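Lectin (Pleurotus ostreatus, PDB 6T0Q) binds N-acetylgalactosamine, and probably other galactose-type sugars, close to a calcium ion, as a lectin built of beta-rich domains. Local coordinates at residues T81-N85 with G86-G90; F143-D146 with E147-T151; I294-S297 with D298-E302. One frame throughout, in Å; residues are numbered along the deposited sequence.

Interaction 1 of 3, residues T81-N85 with G86-G90; sequences TFYVN and GVRIG. With NAG (2-acetamido-2-deoxy-beta-D-glucopyranose), chain C.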
loop_
_atom_site.group_PDB
_atom_site.type_symbol
_atom_site.label_atom_id
_atom_site.label_comp_id
_atom_site.label_asym_id
_atom_site.label_seq_id
_atom_site.Cartn_x
_atom_site.Cartn_y
_atom_site.Cartn_z
ATOM N N THR A 81 31.261 -12.075 -7.313
ATOM C CA THR A 81 29.993 -11.999 -6.596
ATOM C C THR A 81 30.067 -10.814 -5.647
ATOM O O THR A 81 31.028 -10.698 -4.884
ATOM C CB THR A 81 29.717 -13.287 -5.807
ATOM O OG1 THR A 81 29.833 -14.405 -6.691
ATOM C CG2 THR A 81 28.311 -13.262 -5.207
ATOM N N PHE A 82 29.057 -9.948 -5.683
ATOM C CA PHE A 82 29.069 -8.685 -4.954
ATOM C C PHE A 82 28.064 -8.741 -3.808
ATOM O O PHE A 82 26.889 -9.060 -4.028
ATOM C CB PHE A 82 28.720 -7.527 -5.897
ATOM C CG PHE A 82 29.215 -6.184 -5.434
ATOM C CD1 PHE A 82 28.617 -5.534 -4.363
ATOM C CD2 PHE A 82 30.268 -5.553 -6.096
ATOM C CE1 PHE A 82 29.080 -4.281 -3.943
ATOM C CE2 PHE A 82 30.732 -4.307 -5.685
ATOM C CZ PHE A 82 30.145 -3.671 -4.610
ATOM N N TYR A 83 28.521 -8.404 -2.597
ATOM C CA TYR A 83 27.689 -8.418 -1.397
ATOM C C TYR A 83 27.651 -7.036 -0.756
ATOM O O TYR A 83 28.661 -6.325 -0.731
ATOM C CB TYR A 83 28.213 -9.401 -0.358
ATOM C CG TYR A 83 28.304 -10.841 -0.807
ATOM C CD1 TYR A 83 29.454 -11.325 -1.419
ATOM C CD2 TYR A 83 27.259 -11.724 -0.576
ATOM C CE1 TYR A 83 29.555 -12.643 -1.810
ATOM C CE2 TYR A 83 27.351 -13.055 -0.962
ATOM C CZ TYR A 83 28.504 -13.502 -1.573
ATOM O OH TYR A 83 28.611 -14.809 -1.965
ATOM N N VAL A 84 26.499 -6.673 -0.193
ATOM C CA VAL A 84 26.378 -5.429 0.560
ATOM C C VAL A 84 25.718 -5.740 1.897
ATOM O O VAL A 84 24.577 -6.219 1.936
ATOM C CB VAL A 84 25.591 -4.358 -0.209
ATOM C CG1 VAL A 84 25.470 -3.092 0.643
ATOM C CG2 VAL A 84 26.309 -4.035 -1.543
ATOM N N ASN A 85 26.442 -5.479 2.988
ATOM C CA ASN A 85 25.962 -5.752 4.342
ATOM C C ASN A 85 25.475 -7.191 4.469
ATOM O O ASN A 85 24.444 -7.470 5.080
ATOM C CB ASN A 85 24.872 -4.758 4.741
ATOM C CG ASN A 85 25.401 -3.350 4.835
ATOM O OD1 ASN A 85 26.491 -3.134 5.374
ATOM N ND2 ASN A 85 24.663 -2.384 4.284
ATOM N N GLY A 86 26.219 -8.114 3.855
ATOM C CA GLY A 86 25.945 -9.530 3.950
ATOM C C GLY A 86 24.939 -10.066 2.958
ATOM O O GLY A 86 24.695 -11.277 2.948
ATOM N N VAL A 87 24.349 -9.216 2.124
ATOM C CA VAL A 87 23.327 -9.626 1.167
ATOM C C VAL A 87 23.952 -9.694 -0.217
ATOM O O VAL A 87 24.578 -8.725 -0.666
ATOM C CB VAL A 87 22.136 -8.651 1.182
ATOM C CG1 VAL A 87 21.087 -9.061 0.144
ATOM C CG2 VAL A 87 21.523 -8.571 2.586
ATOM N N ARG A 88 23.784 -10.827 -0.902
ATOM C CA ARG A 88 24.273 -10.934 -2.275
ATOM C C ARG A 88 23.428 -10.057 -3.193
ATOM O O ARG A 88 22.208 -10.226 -3.268
ATOM C CB ARG A 88 24.243 -12.379 -2.766
ATOM C CG ARG A 88 24.780 -12.523 -4.195
ATOM C CD ARG A 88 24.603 -13.944 -4.724
ATOM N NE ARG A 88 23.190 -14.305 -4.775
ATOM C CZ ARG A 88 22.733 -15.555 -4.784
ATOM N NH1 ARG A 88 23.582 -16.576 -4.754
ATOM N NH2 ARG A 88 21.425 -15.783 -4.819
ATOM N N ILE A 89 24.081 -9.139 -3.907
ATOM C CA ILE A 89 23.395 -8.188 -4.775
ATOM C C ILE A 89 23.564 -8.522 -6.252
ATOM O O ILE A 89 22.704 -8.135 -7.062
ATOM C CB ILE A 89 23.872 -6.745 -4.489
ATOM C CG1 ILE A 89 23.614 -6.408 -3.022
ATOM C CG2 ILE A 89 23.139 -5.734 -5.339
ATOM C CD1 ILE A 89 22.233 -6.782 -2.577
ATOM N N GLY A 90 24.623 -9.219 -6.636
ATOM C CA GLY A 90 24.764 -9.610 -8.024
ATOM C C GLY A 90 25.984 -10.476 -8.233
ATOM O O GLY A 90 26.916 -10.496 -7.420
HETATM C C1 NAG C . 18.420 -7.200 -7.916
HETATM C C2 NAG C . 19.831 -7.073 -8.509
HETATM C C3 NAG C . 20.266 -8.400 -9.172
HETATM C C4 NAG C . 20.007 -9.611 -8.280
HETATM C C5 NAG C . 18.581 -9.580 -7.737
HETATM C C6 NAG C . 18.307 -10.670 -6.719
HETATM C C7 NAG C . 20.612 -4.881 -9.366
HETATM C C8 NAG C . 20.546 -3.923 -10.517
HETATM N N2 NAG C . 19.877 -5.997 -9.490
HETATM O O3 NAG C . 21.653 -8.350 -9.493
HETATM O O4 NAG C . 20.340 -10.822 -8.848
HETATM O O5 NAG C . 18.359 -8.333 -7.067
HETATM O O6 NAG C . 19.167 -10.559 -5.592
HETATM O O7 NAG C . 21.288 -4.656 -8.384
#

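Interaction 2 of 3, residues F143-D146 with E147-T151; sequences FVTD and ESWKT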
loop_
_atom_site.group_PDB
_atom_site.type_symbol
_atom_site.label_atom_id
_atom_site.label_comp_id
_atom_site.label_asym_id
_atom_site.label_seq_id
_atom_site.Cartn_x
_atom_site.Cartn_y
_atom_site.Cartn_z
ATOM N N PHE A 143 33.239 5.868 -3.999
ATOM C CA PHE A 143 34.243 5.066 -3.311
ATOM C C PHE A 143 34.675 3.950 -4.255
ATOM O O PHE A 143 33.869 3.465 -5.048
ATOM C CB PHE A 143 33.684 4.503 -1.997
ATOM C CG PHE A 143 33.208 5.578 -1.041
ATOM C CD1 PHE A 143 31.922 6.086 -1.127
ATOM C CD2 PHE A 143 34.064 6.093 -0.075
ATOM C CE1 PHE A 143 31.490 7.082 -0.255
ATOM C CE2 PHE A 143 33.639 7.080 0.805
ATOM C CZ PHE A 143 32.355 7.577 0.712
ATOM N N VAL A 144 35.953 3.557 -4.189
ATOM C CA VAL A 144 36.516 2.634 -5.169
ATOM C C VAL A 144 37.208 1.471 -4.470
ATOM O O VAL A 144 37.575 1.544 -3.298
ATOM C CB VAL A 144 37.516 3.333 -6.120
ATOM C CG1 VAL A 144 36.825 4.448 -6.900
ATOM C CG2 VAL A 144 38.716 3.888 -5.327
ATOM N N THR A 145 37.386 0.386 -5.219
ATOM C CA THR A 145 38.348 -0.640 -4.837
ATOM C C THR A 145 39.759 -0.055 -4.895
ATOM O O THR A 145 40.123 0.604 -5.875
ATOM C CB THR A 145 38.245 -1.839 -5.783
ATOM O OG1 THR A 145 38.131 -1.361 -7.128
ATOM C CG2 THR A 145 37.024 -2.695 -5.452
ATOM N N ASP A 146 40.549 -0.294 -3.849
ATOM C CA ASP A 146 41.956 0.103 -3.845
ATOM C C ASP A 146 42.669 -0.645 -2.718
ATOM O O ASP A 146 42.129 -1.599 -2.147
ATOM C CB ASP A 146 42.102 1.631 -3.726
ATOM C CG ASP A 146 41.516 2.197 -2.434
ATOM O OD1 ASP A 146 41.265 1.453 -1.459
ATOM O OD2 ASP A 146 41.311 3.430 -2.404
ATOM N N GLU A 147 43.889 -0.197 -2.390
ATOM C CA GLU A 147 44.711 -0.877 -1.393
ATOM C C GLU A 147 44.171 -0.738 0.026
ATOM O O GLU A 147 44.720 -1.369 0.939
ATOM C CB GLU A 147 46.160 -0.355 -1.449
ATOM C CG GLU A 147 46.375 1.058 -0.879
ATOM C CD GLU A 147 45.918 2.168 -1.824
ATOM O OE1 GLU A 147 45.399 1.865 -2.921
ATOM O OE2 GLU A 147 46.075 3.356 -1.466
ATOM N N SER A 148 43.117 0.052 0.247
ATOM C CA SER A 148 42.514 0.086 1.577
ATOM C C SER A 148 41.546 -1.069 1.807
ATOM O O SER A 148 41.108 -1.272 2.939
ATOM C CB SER A 148 41.798 1.425 1.818
ATOM O OG SER A 148 40.654 1.552 0.984
ATOM N N TRP A 149 41.203 -1.830 0.769
ATOM C CA TRP A 149 40.378 -3.014 0.956
ATOM C C TRP A 149 41.210 -4.125 1.589
ATOM O O TRP A 149 42.433 -4.169 1.443
ATOM C CB TRP A 149 39.800 -3.471 -0.389
ATOM C CG TRP A 149 38.701 -2.562 -0.892
ATOM C CD1 TRP A 149 38.756 -1.203 -1.042
ATOM C CD2 TRP A 149 37.380 -2.955 -1.296
ATOM N NE1 TRP A 149 37.553 -0.727 -1.514
ATOM C CE2 TRP A 149 36.691 -1.781 -1.677
ATOM C CE3 TRP A 149 36.707 -4.184 -1.351
ATOM C CZ2 TRP A 149 35.365 -1.801 -2.123
ATOM C CZ3 TRP A 149 35.382 -4.203 -1.795
ATOM C CH2 TRP A 149 34.733 -3.021 -2.182
ATOM N N LYS A 150 40.539 -5.019 2.316
ATOM C CA LYS A 150 41.189 -6.181 2.906
ATOM C C LYS A 150 40.947 -7.416 2.044
ATOM O O LYS A 150 39.920 -7.535 1.373
ATOM C CB LYS A 150 40.676 -6.432 4.331
ATOM C CG LYS A 150 41.078 -5.346 5.348
ATOM C CD LYS A 150 42.567 -5.026 5.252
ATOM C CE LYS A 150 43.079 -4.270 6.496
ATOM N NZ LYS A 150 43.027 -5.091 7.751
ATOM N N THR A 151 41.905 -8.342 2.073
ATOM C CA THR A 151 41.788 -9.587 1.330
ATOM C C THR A 151 42.428 -10.710 2.139
ATOM O O THR A 151 42.892 -10.504 3.266
ATOM C CB THR A 151 42.430 -9.463 -0.062
ATOM O OG1 THR A 151 42.130 -10.628 -0.840
ATOM C CG2 THR A 151 43.935 -9.327 0.047
#

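Interaction 3 of 3, residues I294-S297 with D298-E302; sequences ITYS and DGSNE. With NAG (2-acetamido-2-deoxy-beta-D-glucopyranose), chain C.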
loop_
_atom_site.group_PDB
_atom_site.type_symbol
_atom_site.label_atom_id
_atom_site.label_comp_id
_atom_site.label_asym_id
_atom_site.label_seq_id
_atom_site.Cartn_x
_atom_site.Cartn_y
_atom_site.Cartn_z
ATOM N N ILE A 294 13.597 -0.400 -8.339
ATOM C CA ILE A 294 13.357 0.081 -6.988
ATOM C C ILE A 294 14.221 -0.736 -6.037
ATOM O O ILE A 294 14.257 -1.967 -6.137
ATOM C CB ILE A 294 11.866 -0.042 -6.628
ATOM C CG1 ILE A 294 11.041 0.908 -7.498
ATOM C CG2 ILE A 294 11.642 0.230 -5.168
ATOM C CD1 ILE A 294 9.566 0.562 -7.514
ATOM N N THR A 295 14.919 -0.062 -5.125
ATOM C CA THR A 295 15.713 -0.754 -4.117
ATOM C C THR A 295 14.951 -0.824 -2.799
ATOM O O THR A 295 14.210 0.095 -2.438
ATOM C CB THR A 295 17.062 -0.058 -3.890
ATOM O OG1 THR A 295 16.840 1.307 -3.540
ATOM C CG2 THR A 295 17.930 -0.098 -5.161
ATOM N N TYR A 296 15.153 -1.923 -2.079
ATOM C CA TYR A 296 14.531 -2.147 -0.782
ATOM C C TYR A 296 15.582 -2.226 0.320
ATOM O O TYR A 296 16.741 -2.576 0.077
ATOM C CB TYR A 296 13.691 -3.425 -0.796
ATOM C CG TYR A 296 12.468 -3.267 -1.668
ATOM C CD1 TYR A 296 11.345 -2.594 -1.195
ATOM C CD2 TYR A 296 12.448 -3.758 -2.968
ATOM C CE1 TYR A 296 10.225 -2.426 -1.986
ATOM C CE2 TYR A 296 11.323 -3.597 -3.783
ATOM C CZ TYR A 296 10.217 -2.924 -3.282
ATOM O OH TYR A 296 9.095 -2.756 -4.061
ATOM N N SER A 297 15.150 -1.913 1.552
ATOM C CA SER A 297 16.078 -1.819 2.677
ATOM C C SER A 297 16.700 -3.159 3.044
ATOM O O SER A 297 17.733 -3.173 3.720
ATOM C CB SER A 297 15.373 -1.244 3.911
ATOM O OG SER A 297 14.375 -2.146 4.352
ATOM N N ASP A 298 16.105 -4.281 2.638
ATOM C CA ASP A 298 16.706 -5.584 2.903
ATOM C C ASP A 298 17.727 -5.985 1.842
ATOM O O ASP A 298 18.154 -7.143 1.813
ATOM C CB ASP A 298 15.622 -6.666 3.021
ATOM C CG ASP A 298 14.840 -6.863 1.718
ATOM O OD1 ASP A 298 15.126 -6.160 0.718
ATOM O OD2 ASP A 298 13.929 -7.721 1.692
ATOM N N GLY A 299 18.120 -5.064 0.963
ATOM C CA GLY A 299 19.070 -5.370 -0.085
ATOM C C GLY A 299 18.467 -5.908 -1.365
ATOM O O GLY A 299 19.184 -6.003 -2.371
ATOM N N SER A 300 17.182 -6.269 -1.367
ATOM C CA SER A 300 16.528 -6.736 -2.582
ATOM C C SER A 300 16.144 -5.553 -3.466
ATOM O O SER A 300 16.312 -4.385 -3.105
ATOM C CB SER A 300 15.287 -7.565 -2.252
ATOM O OG SER A 300 14.271 -6.758 -1.670
ATOM N N ASN A 301 15.598 -5.866 -4.639
ATOM C CA ASN A 301 15.163 -4.847 -5.579
ATOM C C ASN A 301 14.026 -5.424 -6.409
ATOM O O ASN A 301 13.745 -6.627 -6.376
ATOM C CB ASN A 301 16.317 -4.401 -6.494
ATOM C CG ASN A 301 16.782 -5.528 -7.404
ATOM O OD1 ASN A 301 16.090 -5.891 -8.353
ATOM N ND2 ASN A 301 17.946 -6.092 -7.117
ATOM N N GLU A 302 13.382 -4.561 -7.180
ATOM C CA GLU A 302 12.487 -5.073 -8.200
ATOM C C GLU A 302 12.496 -4.127 -9.385
ATOM O O GLU A 302 12.696 -2.917 -9.236
ATOM C CB GLU A 302 11.062 -5.282 -7.665
ATOM C CG GLU A 302 10.177 -4.068 -7.664
ATOM C CD GLU A 302 8.764 -4.411 -7.197
ATOM O OE1 GLU A 302 8.544 -4.479 -5.970
ATOM O OE2 GLU A 302 7.882 -4.630 -8.052
HETATM C C1 NAG C . 18.420 -7.200 -7.916
HETATM C C2 NAG C . 19.831 -7.073 -8.509
HETATM C C3 NAG C . 20.266 -8.400 -9.172
HETATM C C4 NAG C . 20.007 -9.611 -8.280
HETATM C C5 NAG C . 18.581 -9.580 -7.737
HETATM C C6 NAG C . 18.307 -10.670 -6.719
HETATM C C7 NAG C . 20.612 -4.881 -9.366
HETATM C C8 NAG C . 20.546 -3.923 -10.517
HETATM N N2 NAG C . 19.877 -5.997 -9.490
HETATM O O3 NAG C . 21.653 -8.350 -9.493
HETATM O O4 NAG C . 20.340 -10.822 -8.848
HETATM O O5 NAG C . 18.359 -8.333 -7.067
HETATM O O6 NAG C . 19.167 -10.559 -5.592
HETATM O O7 NAG C . 21.288 -4.656 -8.384
HETATM O O HOH W 1 18.522 -2.655 -1.977
#

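Interaction 1 of 3, residues T81-N85 with G86-G90
Thr81 opens the contact by laying its methyl CG2 against the aliphatic part of Arg88, with CG 3.7 Å away. Next along the strand, Phe82 works mainly through its backbone. Its N bonds to Gly90 O at 2.8 Å, while its carbonyl oxygen faces two successive amides, bonding firmly to Ile89 N (2.8 Å) and only weakly to Gly90 N. Two residues opposite one make this a classic beta bulge. The Phe82 ring leads away from the partner strand and packs on Phe112, Ile114 and Leu101 in the sandwich interior.

Tyr83 points to the other face of the sheet. With CG beside its backbone N (chi1 -59°), the ring reaches across to the neighbouring strand, bringing CD2 to 3.5 Å from Arg88 CA and CE2 to 3.7 Å from Arg88 CB. Val84 returns to the inner face, where its CG2 meets Ile89 CG1 at 3.9 Å, and it exchanges backbone bonds in both directions with Val87. At the turn, Asn85 directs its amide away from the hairpin: OD1 receives Leu111 N and ND2 gives to Asn110 OD1, tying the tip to the adjoining strand. Asn85 and Gly86 both have positive phi, as the corner residues of a type I' turn should.

Ile89 O, which takes no part in the hairpin's hydrogen bonds, accepts one of 2.7 Å from O3 of the N-acetylglucosamine carried by Asn301, a glycan lined here by Arg88, Ile89 and Gly90. The whole is a tight two-residue beta hairpin of type I', bulged at Phe82, at the border of one sheet of a beta sandwich.

Interaction 2 of 3, residues F143-D146 with E147-T151
Trp149 folds back over the residues just before it, and each part of its side chain finds a different piece of Val144, Thr145 or Asp146. CB lies 3.5 Å from Asp146 O, the oxygen that also accepts the Trp149 backbone N and so closes a type I beta turn from Asp146 to Trp149. With CG beside the backbone N (chi1 -73°), the indole swings under the preceding chain. CD1 comes to 3.5 Å from Asp146 N, and at NE1 the ring makes its polar contact, a 2.9 Å hydrogen bond to Val144 O. That bond is bent, 137° at the hydrogen, and the oxygen sits 29° out of the indole plane, so the ring is held at a slant to the carbonyl. Above the five-membered ring lies Thr145 CA, a CH-pi contact, while the methyl CG2 of Thr145 covers the six-membered part from 3.8 Å, nearest CZ2. The hydroxyl of Thr145 is otherwise engaged, with Lys34 O and Ala129 N. The indole also touches Phe55, Ile36 and Ile131.

The Asp146 carboxylate braces the same turn. Its OD1 receives Ser148 N at 2.9 Å from above the carboxylate plane, and uses its own syn lone pair for Ser148 OG, 2.5 Å away. Ser148 OG is in turn reached by Lys57 NZ, whose positive charge may partly offset the negative charges of Asp146 and Glu147; Glu147 OE1 stands 4.4 Å from Asp146 OD1. Chemically, the contact combines a carboxylate oxygen gripped twice with an indole fixed at its single N-H and covered over one face: a buried aromatic group keeps its polar atom satisfied while the chain passes from one sheet of the sandwich to the other.

Interaction 3 of 3, residues I294-S297 with D298-E302
Ile294 and Glu302 pair through two backbone hydrogen bonds, Ile294 N to Glu302 O at 2.8 Å and Glu302 N to Ile294 O. Nearer the bend, Tyr296 N bonds to Ser300 O and Gly299 N returns to Tyr296 O, closing a type I turn. A water lies beside the same two carbonyls, 2.7 Å from Tyr296 O.

Among side-chain hydrogen bonds, Asp298 OD1 dominates the turn: it accepts Ser300 N from above the carboxylate plane, at 2.9 Å, which is an Asx turn, and Ser300 OG through its syn lone pair at 2.6 Å. Asp298 keeps CG between its backbone N and carbonyl carbon (chi1 63°), which folds the carboxylate back over the bend. Across the strands the Tyr296 hydroxyl OH donates a 2.6 Å hydrogen bond to Glu302 OE1, meeting it from above the carboxylate plane; that oxygen lies at the ring edge, and ring and carboxylate planes are 41° apart.

Packing adds to these bonds. Ile294 CG2 lies over one face of the Tyr296 ring, toward its rim, and Ser300 OG approaches Tyr296 CB at 3.5 Å. Lys227 makes a cation-pi contact with the ring and also bonds to Ser300 OG, so its charge may partly balance that of the nearby Asp298.

A covalent link stands apart: Asn301 ND2 joins C1 of an N-acetylglucosamine at 1.4 Å, an N-glycosylation site, carried on the face of the sheet shared with Thr295. Together the bend fits a 3:5 beta hairpin with a type I turn followed by a G1 bulge at Gly299, closing the edge of a beta sandwich sheet.

Interactions 1 and 3 meet directly although they lie far apart in sequence: their centres are about 12 Å apart, and Ile89 CD1 touches Gly299 O at 3.2 Å while Val87 CG2 packs near Asp298 O at 3.7 Å. The glycan spans the same junction, growing from interaction 3 and hydrogen-bonding to interaction 1 as well as to Phe102 N, so sugar and protein together join the two hairpins. Interaction 2 stands on the other side of interaction 1, with centres about 16 Å apart, and reaches the same sheet without touching, nearest atoms about 5 Å apart; it is about 25 Å from interaction 3, centre to centre. Interaction 1 is therefore the middle member of the group.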